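Local coordinates for surface presentation of antigens protein SpaS (Shigella flexneri, PDB 2VT1), which is required for invasion and for secretion of the Ipa proteins, as a type III secretion exporter family member represented here by its cytoplasmic domain, at residues Q27-L30 / A31-Y35. Numbering follows the deposited sequence. Where two conformers were deposited one is given.
Sequences QCAL and AVRKY
R33 reaches back along its own helix toward L30 and A29, one turn earlier, and the side chains of L30 and R33 cross at a slant. Bends at chi2 and chi3 turn the arginine chain toward the start of the helix and bring its guanidinium beside the leucine. CD2 of L30 then lies over one face of that group, shifted toward its rim, with R33 NH2 4.1 Å away. On its way the arginine chain passes the carbonyl of A29: R33 CD comes within 3.1 Å of A29 O, which also accepts the backbone N-H of R33. R33 NH1 stands 4.4 Å from CB of A29 and makes a weak hydrogen bond to the carbonyl of I4. At V32, CG1 is anti to the backbone N (chi1 170°), which leaves CG2 beside that N and 3.3 Å from C28 O. Both segments belong to helix 26-38, which follows directly on strand 19-25 in the cytoplasmic domain of this type III secretion exporter family member and packs A29 and V32 against A5 of strand 4-9; V32 also touches L22 and E24. Successive i to i+4 bonds run through the segment, that from V32 N to C28 O at 3.0 Å being nearly straight (161°). A31 N divides its hydrogen between Q27 O and, weakly, C28 O, each 3.2 Å distant. From K34, whose N-H bonds to L30 O, only the start of the side chain stays near that carbonyl, with CB 3.7 Å from L30 O, while the rest, extended as far as CE and bent at chi4, leads away.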
loop_
_atom_site.group_PDB
_atom_site.type_symbol
_atom_site.label_atom_id
_atom_site.label_comp_id
_atom_site.label_asym_id
_atom_site.label_seq_id
_atom_site.Cartn_x
_atom_site.Cartn_y
_atom_site.Cartn_z
ATOM N N GLN B 27 -13.450 6.606 -3.650
ATOM C CA GLN B 27 -14.136 5.435 -4.187
ATOM C C GLN B 27 -13.170 4.453 -4.809
ATOM O O GLN B 27 -13.333 3.244 -4.649
ATOM C CB GLN B 27 -15.238 5.819 -5.183
ATOM C CG GLN B 27 -16.440 6.511 -4.533
ATOM C CD GLN B 27 -17.103 5.680 -3.448
ATOM O OE1 GLN B 27 -17.512 4.533 -3.672
ATOM N NE2 GLN B 27 -17.219 6.264 -2.256
ATOM N N CYS B 28 -12.168 4.948 -5.528
ATOM C CA CYS B 28 -11.160 4.083 -6.112
ATOM C C CYS B 28 -10.416 3.329 -5.014
ATOM O O CYS B 28 -10.074 2.171 -5.176
ATOM C CB CYS B 28 -10.176 4.893 -6.959
ATOM S SG CYS B 28 -10.793 5.365 -8.606
ATOM N N ALA B 29 -10.164 3.997 -3.892
ATOM C CA ALA B 29 -9.489 3.340 -2.757
ATOM C C ALA B 29 -10.293 2.146 -2.234
ATOM O O ALA B 29 -9.727 1.133 -1.824
ATOM C CB ALA B 29 -9.260 4.325 -1.638
ATOM N N LEU B 30 -11.619 2.283 -2.232
ATOM C CA LEU B 30 -12.495 1.248 -1.710
ATOM C C LEU B 30 -12.481 0.027 -2.630
ATOM O O LEU B 30 -12.650 -1.105 -2.173
ATOM C CB LEU B 30 -13.941 1.768 -1.575
ATOM C CG LEU B 30 -14.268 2.893 -0.589
ATOM C CD1 LEU B 30 -15.721 3.294 -0.742
ATOM C CD2 LEU B 30 -13.984 2.521 0.843
ATOM N N ALA B 31 -12.297 0.280 -3.928
ATOM C CA ALA B 31 -12.235 -0.779 -4.936
ATOM C C ALA B 31 -10.896 -1.487 -4.842
ATOM O O ALA B 31 -10.815 -2.705 -4.997
ATOM C CB ALA B 31 -12.440 -0.215 -6.362
ATOM N N VAL B 32 -9.845 -0.727 -4.580
ATOM C CA VAL B 32 -8.540 -1.334 -4.323
ATOM C C VAL B 32 -8.623 -2.307 -3.132
ATOM O O VAL B 32 -8.106 -3.419 -3.183
ATOM C CB VAL B 32 -7.459 -0.269 -4.082
ATOM C CG1 VAL B 32 -6.192 -0.919 -3.594
ATOM C CG2 VAL B 32 -7.179 0.506 -5.370
ATOM N N ARG B 33 -9.313 -1.902 -2.071
ATOM C CA ARG B 33 -9.430 -2.738 -0.877
ATOM C C ARG B 33 -10.176 -4.040 -1.149
ATOM O O ARG B 33 -9.731 -5.097 -0.744
ATOM C CB ARG B 33 -10.085 -1.935 0.250
ATOM C CG ARG B 33 -9.041 -1.156 1.059
ATOM C CD ARG B 33 -9.258 0.368 1.154
ATOM N NE ARG B 33 -10.192 0.739 2.215
ATOM C CZ ARG B 33 -10.233 1.928 2.812
ATOM N NH1 ARG B 33 -9.386 2.890 2.472
ATOM N NH2 ARG B 33 -11.127 2.152 3.765
ATOM N N LYS B 34 -11.297 -3.954 -1.853
ATOM C CA LYS B 34 -12.108 -5.107 -2.189
ATOM C C LYS B 34 -11.359 -6.096 -3.080
ATOM O O LYS B 34 -11.447 -7.306 -2.879
ATOM C CB LYS B 34 -13.400 -4.638 -2.879
ATOM C CG LYS B 34 -14.252 -5.747 -3.487
ATOM C CD LYS B 34 -15.608 -5.205 -3.936
ATOM C CE LYS B 34 -16.560 -6.301 -4.407
ATOM N NZ LYS B 34 -17.966 -6.018 -3.937
ATOM N N TYR B 35 -10.641 -5.589 -4.078
ATOM C CA TYR B 35 -9.855 -6.432 -4.984
ATOM C C TYR B 35 -8.696 -7.091 -4.254
ATOM O O TYR B 35 -8.458 -8.295 -4.395
ATOM C CB TYR B 35 -9.312 -5.605 -6.159
ATOM C CG TYR B 35 -8.590 -6.435 -7.193
ATOM C CD1 TYR B 35 -9.293 -7.186 -8.129
ATOM C CD2 TYR B 35 -7.203 -6.482 -7.224
ATOM C CE1 TYR B 35 -8.630 -7.961 -9.070
ATOM C CE2 TYR B 35 -6.544 -7.238 -8.149
ATOM C CZ TYR B 35 -7.254 -7.986 -9.074
ATOM O OH TYR B 35 -6.568 -8.757 -10.002
#